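Alpha-glucosidase (Pseudoalteromonas sp. K8, PDB 5HQA) probably hydrolyses alpha-glucosidic bonds as a calcium-containing family 97 glycoside hydrolase that is activated by chloride, and binds the inhibitor acarbose. Local coordinates at residues N9-Y23 / S26-L38. Sequence-based numbering, arbitrary orientation. Where two conformers were deposited one is given.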
ATOM      1  N   ASN A   9       9.140 -26.037   6.721  1.00 13.92           N
ATOM      2  CA  ASN A   9      10.281 -25.423   6.046  1.00 15.89           C
ATOM      3  C   ASN A   9      10.828 -24.208   6.781  1.00 15.03           C
ATOM      4  O   ASN A   9      12.032 -23.934   6.689  1.00 14.69           O
ATOM      5  CB  ASN A   9       9.911 -25.043   4.619  1.00 15.10           C
ATOM      6  CG  ASN A   9       9.802 -26.253   3.722  1.00 22.15           C
ATOM      7  OD1 ASN A   9      10.527 -27.231   3.900  1.00 23.88           O
ATOM      8  ND2 ASN A   9       8.881 -26.207   2.769  1.00 27.05           N
ATOM      9  N   ILE A  10       9.989 -23.469   7.501  1.00 13.38           N
ATOM     10  CA  ILE A  10      10.440 -22.331   8.300  1.00 13.43           C
ATOM     11  C   ILE A  10      10.496 -22.763   9.757  1.00 16.14           C
ATOM     12  O   ILE A  10       9.511 -23.286  10.300  1.00 14.74           O
ATOM     13  CB  ILE A  10       9.521 -21.111   8.124  1.00 12.71           C
ATOM     14  CG1 ILE A  10       9.570 -20.618   6.672  1.00 13.31           C
ATOM     15  CG2 ILE A  10       9.937 -19.991   9.087  1.00 11.40           C
ATOM     16  CD1 ILE A  10       8.585 -19.504   6.366  1.00 13.67           C
ATOM     17  N   LYS A  11      11.644 -22.561  10.388  1.00 12.96           N
ATOM     18  CA  LYS A  11      11.842 -22.975  11.770  1.00 13.25           C
ATOM     19  C   LYS A  11      12.397 -21.790  12.545  1.00 15.20           C
ATOM     20  O   LYS A  11      13.416 -21.215  12.150  1.00 13.99           O
ATOM     21  CB  LYS A  11      12.789 -24.176  11.854  1.00 13.48           C
ATOM     22  CG  LYS A  11      12.303 -25.418  11.086  1.00 15.28           C
ATOM     23  CD  LYS A  11      13.221 -26.623  11.332  1.00 16.64           C
ATOM     24  CE  LYS A  11      12.806 -27.835  10.496  1.00 18.80           C
ATOM     25  NZ  LYS A  11      12.965 -27.586   9.027  1.00 19.75           N
ATOM     26  N   ILE A  12      11.737 -21.427  13.642  0.57 13.39           N
ATOM     27  CA  ILE A  12      12.162 -20.313  14.485  0.57 12.74           C
ATOM     28  C   ILE A  12      12.618 -20.876  15.821  0.57 12.50           C
ATOM     29  O   ILE A  12      11.868 -21.609  16.475  0.57 12.60           O
ATOM     30  CB  ILE A  12      11.038 -19.283  14.694  0.57 13.36           C
ATOM     31  CG1 ILE A  12      10.486 -18.787  13.356  0.57 13.40           C
ATOM     32  CG2 ILE A  12      11.544 -18.114  15.542  0.57 13.17           C
ATOM     33  CD1 ILE A  12       9.180 -19.448  12.948  0.57 12.31           C
ATOM     34  N   ILE A  13      13.837 -20.528  16.230  1.00 12.20           N
ATOM     35  CA  ILE A  13      14.380 -20.923  17.525  1.00 14.46           C
ATOM     36  C   ILE A  13      14.463 -19.675  18.386  1.00 15.61           C
ATOM     37  O   ILE A  13      15.111 -18.693  18.002  1.00 13.54           O
ATOM     38  CB  ILE A  13      15.759 -21.585  17.409  1.00 17.60           C
ATOM     39  CG1 ILE A  13      15.672 -22.876  16.599  1.00 21.70           C
ATOM     40  CG2 ILE A  13      16.303 -21.893  18.799  1.00 17.29           C
ATOM     41  CD1 ILE A  13      17.031 -23.472  16.324  1.00 23.80           C
ATOM     42  N   ILE A  14      13.804 -19.711  19.542  1.00 12.71           N
ATOM     43  CA  ILE A  14      13.799 -18.612  20.497  1.00 12.83           C
ATOM     44  C   ILE A  14      14.675 -19.022  21.673  1.00 16.59           C
ATOM     45  O   ILE A  14      14.523 -20.125  22.214  1.00 16.28           O
ATOM     46  CB  ILE A  14      12.372 -18.266  20.949  1.00 13.62           C
ATOM     47  CG1 ILE A  14      11.480 -17.968  19.736  1.00 15.30           C
ATOM     48  CG2 ILE A  14      12.405 -17.071  21.872  1.00 15.91           C
ATOM     49  CD1 ILE A  14      10.660 -19.158  19.252  1.00 17.74           C
ATOM     50  N   SER A  15      15.593 -18.146  22.061  1.00 15.24           N
ATOM     51  CA  SER A  15      16.680 -18.521  22.947  1.00 16.92           C
ATOM     52  C   SER A  15      16.837 -17.486  24.057  1.00 16.95           C
ATOM     53  O   SER A  15      16.400 -16.339  23.934  1.00 15.48           O
ATOM     54  CB  SER A  15      17.982 -18.662  22.145  1.00 22.05           C
ATOM     55  OG  SER A  15      19.067 -18.970  22.997  1.00 29.72           O
ATOM     56  N   ASP A  16      17.466 -17.906  25.160  1.00 17.14           N
ATOM     57  CA  ASP A  16      17.839 -16.965  26.212  1.00 18.20           C
ATOM     58  C   ASP A  16      19.306 -17.102  26.593  1.00 21.09           C
ATOM     59  O   ASP A  16      19.708 -16.645  27.670  1.00 22.19           O
ATOM     60  CB  ASP A  16      16.948 -17.121  27.452  1.00 19.21           C
ATOM     61  CG  ASP A  16      17.031 -18.511  28.084  1.00 23.34           C
ATOM     62  OD1 ASP A  16      17.931 -19.310  27.732  1.00 23.69           O
ATOM     63  OD2 ASP A  16      16.177 -18.805  28.952  1.00 21.42           O
ATOM     64  N   GLU A  17      20.114 -17.719  25.728  1.00 17.46           N
ATOM     65  CA  GLU A  17      21.518 -17.950  26.041  1.00 24.48           C
ATOM     66  C   GLU A  17      22.382 -16.735  25.730  1.00 29.64           C
ATOM     67  O   GLU A  17      23.426 -16.538  26.368  1.00 31.42           O
ATOM     68  CB  GLU A  17      22.001 -19.179  25.277  1.00 31.50           C
ATOM     69  CG  GLU A  17      21.227 -20.426  25.661  1.00 44.73           C
ATOM     70  CD  GLU A  17      21.666 -21.657  24.894  1.00 59.22           C
ATOM     71  OE1 GLU A  17      22.513 -21.521  23.981  1.00 64.32           O
ATOM     72  OE2 GLU A  17      21.163 -22.762  25.205  1.00 63.54           O
ATOM     73  N   GLN A  18      21.966 -15.919  24.767  1.00 33.77           N
ATOM     74  CA  GLN A  18      22.666 -14.687  24.436  1.00 42.33           C
ATOM     75  C   GLN A  18      22.449 -13.662  25.550  1.00 47.91           C
ATOM     76  O   GLN A  18      21.715 -13.900  26.518  1.00 45.26           O
ATOM     77  CB  GLN A  18      22.189 -14.148  23.083  1.00 41.40           C
ATOM     78  CG  GLN A  18      22.089 -15.210  21.986  1.00 42.84           C
ATOM     79  CD  GLN A  18      23.405 -15.948  21.764  1.00 48.90           C
ATOM     80  OE1 GLN A  18      24.459 -15.326  21.588  1.00 51.79           O
ATOM     81  NE2 GLN A  18      23.354 -17.281  21.781  1.00 46.85           N
ATOM     82  N   SER A  19      23.098 -12.500  25.408  1.00 48.41           N
ATOM     83  CA  SER A  19      22.975 -11.468  26.433  1.00 48.90           C
ATOM     84  C   SER A  19      21.512 -11.152  26.693  1.00 40.91           C
ATOM     85  O   SER A  19      21.080 -11.058  27.850  1.00 38.68           O
ATOM     86  CB  SER A  19      23.746 -10.213  26.022  1.00 56.05           C
ATOM     87  OG  SER A  19      23.519  -9.889  24.662  1.00 60.59           O
ATOM     88  N   THR A  20      20.730 -11.006  25.629  0.97 33.13           N
ATOM     89  CA  THR A  20      19.293 -10.831  25.725  0.97 30.17           C
ATOM     90  C   THR A  20      18.579 -12.078  25.218  0.97 24.83           C
ATOM     91  O   THR A  20      19.199 -12.997  24.665  0.97 20.98           O
ATOM     92  CB  THR A  20      18.812  -9.577  24.940  0.97 30.50           C
ATOM     93  OG1 THR A  20      18.777  -9.815  23.526  0.97 27.04           O
ATOM     94  CG2 THR A  20      19.686  -8.341  25.224  0.97 32.19           C
ATOM     95  N   PRO A  21      17.278 -12.173  25.457  1.00 21.49           N
ATOM     96  CA  PRO A  21      16.439 -13.042  24.633  1.00 17.76           C
ATOM     97  C   PRO A  21      16.722 -12.794  23.155  1.00 15.90           C
ATOM     98  O   PRO A  21      17.068 -11.685  22.749  1.00 16.75           O
ATOM     99  CB  PRO A  21      15.024 -12.603  25.007  1.00 20.44           C
ATOM    100  CG  PRO A  21      15.155 -12.172  26.433  1.00 22.65           C
ATOM    101  CD  PRO A  21      16.551 -11.649  26.629  1.00 19.45           C
ATOM    102  N   SER A  22      16.582 -13.835  22.341  1.00 15.04           N
ATOM    103  CA  SER A  22      16.888 -13.686  20.926  1.00 13.35           C
ATOM    104  C   SER A  22      16.140 -14.755  20.145  1.00 12.80           C
ATOM    105  O   SER A  22      15.632 -15.726  20.713  1.00 12.81           O
ATOM    106  CB  SER A  22      18.405 -13.779  20.674  1.00 14.55           C
ATOM    107  OG  SER A  22      18.893 -15.066  21.033  1.00 18.31           O
ATOM    108  N   TYR A  23      16.070 -14.560  18.828  1.00 11.84           N
ATOM    109  CA  TYR A  23      15.481 -15.558  17.950  1.00 11.36           C
ATOM    110  C   TYR A  23      16.354 -15.688  16.707  1.00 13.81           C
ATOM    111  O   TYR A  23      17.134 -14.793  16.371  1.00 12.32           O
ATOM    112  CB  TYR A  23      14.028 -15.201  17.564  1.00 11.61           C
ATOM    113  CG  TYR A  23      13.959 -14.080  16.560  1.00 11.28           C
ATOM    114  CD1 TYR A  23      14.094 -12.755  16.961  1.00 11.59           C
ATOM    115  CD2 TYR A  23      13.801 -14.348  15.206  1.00 10.24           C
ATOM    116  CE1 TYR A  23      14.063 -11.720  16.035  1.00 10.24           C
ATOM    117  CE2 TYR A  23      13.770 -13.326  14.277  1.00  9.89           C
ATOM    118  CZ  TYR A  23      13.899 -12.018  14.695  1.00 11.13           C
ATOM    119  OH  TYR A  23      13.871 -11.012  13.763  1.00 11.07           O
ATOM    120  N   SER A  26      15.565 -20.485  10.328  1.00 12.68           N
ATOM    121  CA  SER A  26      16.083 -21.225   9.189  1.00 12.54           C
ATOM    122  C   SER A  26      14.976 -21.471   8.170  1.00 14.19           C
ATOM    123  O   SER A  26      13.790 -21.538   8.509  1.00 13.41           O
ATOM    124  CB  SER A  26      16.688 -22.561   9.618  1.00 14.12           C
ATOM    125  OG  SER A  26      15.680 -23.427  10.105  1.00 15.49           O
ATOM    126  N   PHE A  27      15.380 -21.599   6.910  1.00 12.35           N
ATOM    127  CA  PHE A  27      14.472 -21.928   5.820  1.00 12.22           C
ATOM    128  C   PHE A  27      15.062 -23.137   5.119  1.00 17.75           C
ATOM    129  O   PHE A  27      16.207 -23.084   4.652  1.00 12.92           O
ATOM    130  CB  PHE A  27      14.306 -20.750   4.854  1.00 12.03           C
ATOM    131  CG  PHE A  27      13.314 -21.005   3.741  1.00 15.20           C
ATOM    132  CD1 PHE A  27      11.995 -21.330   4.029  1.00 16.16           C
ATOM    133  CD2 PHE A  27      13.697 -20.896   2.410  1.00 15.78           C
ATOM    134  CE1 PHE A  27      11.072 -21.558   3.009  1.00 15.48           C
ATOM    135  CE2 PHE A  27      12.774 -21.116   1.379  1.00 16.29           C
ATOM    136  CZ  PHE A  27      11.463 -21.445   1.681  1.00 16.19           C
ATOM    137  N   LYS A  28      14.297 -24.231   5.073  1.00 14.73           N
ATOM    138  CA  LYS A  28      14.787 -25.494   4.525  1.00 15.58           C
ATOM    139  C   LYS A  28      16.131 -25.867   5.145  1.00 17.82           C
ATOM    140  O   LYS A  28      17.067 -26.287   4.460  1.00 16.41           O
ATOM    141  CB  LYS A  28      14.870 -25.424   3.004  1.00 16.84           C
ATOM    142  CG  LYS A  28      13.524 -25.151   2.369  1.00 20.19           C
ATOM    143  CD  LYS A  28      13.665 -24.961   0.888  1.00 29.04           C
ATOM    144  CE  LYS A  28      12.342 -25.165   0.201  1.00 38.32           C
ATOM    145  NZ  LYS A  28      12.595 -25.407  -1.236  1.00 47.24           N
ATOM    146  N   ASN A  29      16.231 -25.662   6.458  1.00 14.01           N
ATOM    147  CA  ASN A  29      17.364 -26.067   7.279  1.00 16.21           C
ATOM    148  C   ASN A  29      18.643 -25.311   6.954  1.00 16.41           C
ATOM    149  O   ASN A  29      19.736 -25.800   7.243  1.00 19.93           O
ATOM    150  CB  ASN A  29      17.599 -27.586   7.194  1.00 18.69           C
ATOM    151  CG  ASN A  29      16.456 -28.375   7.809  1.00 23.98           C
ATOM    152  OD1 ASN A  29      15.917 -27.996   8.851  1.00 21.61           O
ATOM    153  ND2 ASN A  29      16.057 -29.454   7.150  1.00 29.25           N
ATOM    154  N   LYS A  30      18.536 -24.126   6.367  1.00 14.61           N
ATOM    155  CA  LYS A  30      19.653 -23.196   6.258  1.00 16.51           C
ATOM    156  C   LYS A  30      19.284 -21.930   7.014  1.00 13.53           C
ATOM    157  O   LYS A  30      18.213 -21.363   6.781  1.00 13.98           O
ATOM    158  CB  LYS A  30      19.971 -22.860   4.795  1.00 16.54           C
ATOM    159  CG  LYS A  30      20.293 -24.067   3.934  1.00 21.03           C
ATOM    160  CD  LYS A  30      20.401 -23.672   2.471  1.00 29.42           C
ATOM    161  CE  LYS A  30      21.694 -24.184   1.857  1.00 40.79           C
ATOM    162  NZ  LYS A  30      21.535 -24.537   0.413  1.00 45.79           N
ATOM    163  N   THR A  31      20.159 -21.492   7.916  1.00 13.94           N
ATOM    164  CA  THR A  31      19.890 -20.271   8.667  1.00 12.52           C
ATOM    165  C   THR A  31      19.804 -19.076   7.725  1.00 15.05           C
ATOM    166  O   THR A  31      20.727 -18.822   6.947  1.00 14.97           O
ATOM    167  CB  THR A  31      20.994 -20.033   9.700  1.00 13.58           C
ATOM    168  OG1 THR A  31      21.137 -21.193  10.521  1.00 15.72           O
ATOM    169  CG2 THR A  31      20.662 -18.830  10.580  1.00 12.38           C
ATOM    170  N   VAL A  32      18.694 -18.340   7.789  1.00 12.54           N
ATOM    171  CA  VAL A  32      18.564 -17.105   7.036  1.00 13.36           C
ATOM    172  C   VAL A  32      18.561 -15.880   7.939  1.00 12.94           C
ATOM    173  O   VAL A  32      19.008 -14.810   7.507  1.00 13.02           O
ATOM    174  CB  VAL A  32      17.317 -17.117   6.121  1.00 13.20           C
ATOM    175  CG1 VAL A  32      17.497 -18.149   5.030  1.00 14.35           C
ATOM    176  CG2 VAL A  32      16.051 -17.420   6.909  1.00 12.36           C
ATOM    177  N   ILE A  33      18.107 -16.012   9.183  1.00 11.41           N
ATOM    178  CA  ILE A  33      18.164 -14.952  10.182  1.00 10.84           C
ATOM    179  C   ILE A  33      18.985 -15.481  11.354  1.00 13.90           C
ATOM    180  O   ILE A  33      18.593 -16.465  11.998  1.00 13.28           O
ATOM    181  CB  ILE A  33      16.759 -14.516  10.643  1.00 12.74           C
ATOM    182  CG1 ILE A  33      15.932 -13.961   9.465  1.00 11.24           C
ATOM    183  CG2 ILE A  33      16.845 -13.494  11.792  1.00 11.42           C
ATOM    184  CD1 ILE A  33      16.465 -12.670   8.882  1.00 11.52           C
ATOM    185  N   ASN A  34      20.137 -14.855  11.605  1.00 10.73           N
ATOM    186  CA  ASN A  34      20.992 -15.233  12.718  1.00 10.84           C
ATOM    187  C   ASN A  34      20.382 -14.740  14.025  1.00 11.70           C
ATOM    188  O   ASN A  34      19.372 -14.035  14.034  1.00 13.09           O
ATOM    189  CB  ASN A  34      22.390 -14.650  12.527  1.00 12.36           C
ATOM    190  CG  ASN A  34      23.166 -15.334  11.412  1.00 15.68           C
ATOM    191  OD1 ASN A  34      22.958 -16.509  11.125  1.00 15.44           O
ATOM    192  ND2 ASN A  34      24.073 -14.599  10.789  1.00 14.26           N
ATOM    193  N   ASN A  35      21.015 -15.104  15.147  1.00 12.68           N
ATOM    194  CA  ASN A  35      20.606 -14.623  16.466  1.00 13.57           C
ATOM    195  C   ASN A  35      20.277 -13.138  16.420  1.00 13.65           C
ATOM    196  O   ASN A  35      21.125 -12.315  16.062  1.00 12.64           O
ATOM    197  CB  ASN A  35      21.715 -14.853  17.497  1.00 19.08           C
ATOM    198  CG  ASN A  35      21.987 -16.309  17.752  1.00 28.04           C
ATOM    199  OD1 ASN A  35      21.076 -17.136  17.747  1.00 26.06           O
ATOM    200  ND2 ASN A  35      23.256 -16.634  17.982  1.00 35.02           N
ATOM    201  N   SER A  36      19.042 -12.801  16.788  1.00 11.75           N
ATOM    202  CA  SER A  36      18.524 -11.442  16.696  1.00 10.22           C
ATOM    203  C   SER A  36      17.913 -11.059  18.035  1.00 13.12           C
ATOM    204  O   SER A  36      17.070 -11.792  18.557  1.00 12.63           O
ATOM    205  CB  SER A  36      17.474 -11.344  15.586  1.00 10.50           C
ATOM    206  OG  SER A  36      18.032 -11.685  14.326  1.00 12.46           O
ATOM    207  N   ALA A  37      18.319  -9.907  18.573  1.00 11.28           N
ATOM    208  CA  ALA A  37      17.949  -9.501  19.924  1.00 13.12           C
ATOM    209  C   ALA A  37      16.466  -9.121  20.027  1.00 13.85           C
ATOM    210  O   ALA A  37      15.811  -8.764  19.044  1.00 12.01           O
ATOM    211  CB  ALA A  37      18.812  -8.320  20.377  1.00 11.92           C
ATOM    212  N   LEU A  38      15.953  -9.188  21.264  1.00 12.35           N
ATOM    213  CA  LEU A  38      14.601  -8.784  21.630  1.00 13.10           C
ATOM    214  C   LEU A  38      14.667  -7.933  22.891  1.00 15.71           C
ATOM    215  O   LEU A  38      15.511  -8.177  23.759  1.00 16.66           O
ATOM    216  CB  LEU A  38      13.712 -10.004  21.902  1.00 11.64           C
ATOM    217  CG  LEU A  38      13.596 -10.989  20.739  1.00 12.30           C
ATOM    218  CD1 LEU A  38      13.000 -12.306  21.219  1.00 14.20           C
ATOM    219  CD2 LEU A  38      12.760 -10.393  19.624  1.00 13.80           C
TER
HETATM  220  O   HOH W   1      14.103 -24.815   8.324  1.00 13.71           O
HETATM  221  O   HOH W   2      16.082 -22.536  13.051  1.00 34.23           O
HETATM  222  O   HOH W   3      19.004 -16.645  18.871  1.00 27.04           O
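K11 and S26 exchange backbone hydrogen bonds as an antiparallel hydrogen-bonded pair, K11 N to S26 O at 3.0 Å and S26 N to K11 O at 2.9 Å; K28 N to N9 O adds one more backbone bond just beyond the paired residues. Y23 and S36 form a second such pair, with S36 N donating to Y23 O at 2.8 Å.

Among polar side chains, K11 bends at chi4 (65°), which carries NZ to N29 OD1 at 3.0 Å, the donor lying 44° out of the amide's carbonyl plane. NZ also hydrogen-bonds to G8 O and to a water that links N9 O, N29 N and S26 OG. Shortening this side chain to an alanine is likely to leave N29 OD1, G8 O and the water without the ammonium donor, and the N29 amide freer to turn. Y23 OH is hydrogen-bonded to E131 O.

Topologically, this is a three-stranded antiparallel meander of consecutive hairpins, 10-15 with 22-27 and 22-27 with 30-42, in the N-terminal region assigned to the galactose mutarotase clan. A type I' turn from F27 to K30 joins the second and third strands, and V32 and I33 opposite I25 make a classic bulge.

In the apolar contacts, S36 CB sits over one face of the Y23 ring, 3.9 Å from its centroid, a CH-pi contact. L38 CD2 approaches Y23 CD1 at 3.8 Å. On strand 10-15, I10 CG1 meets the edge of the F27 ring, whose residue opens the turn, while K28 CG covers one of its faces.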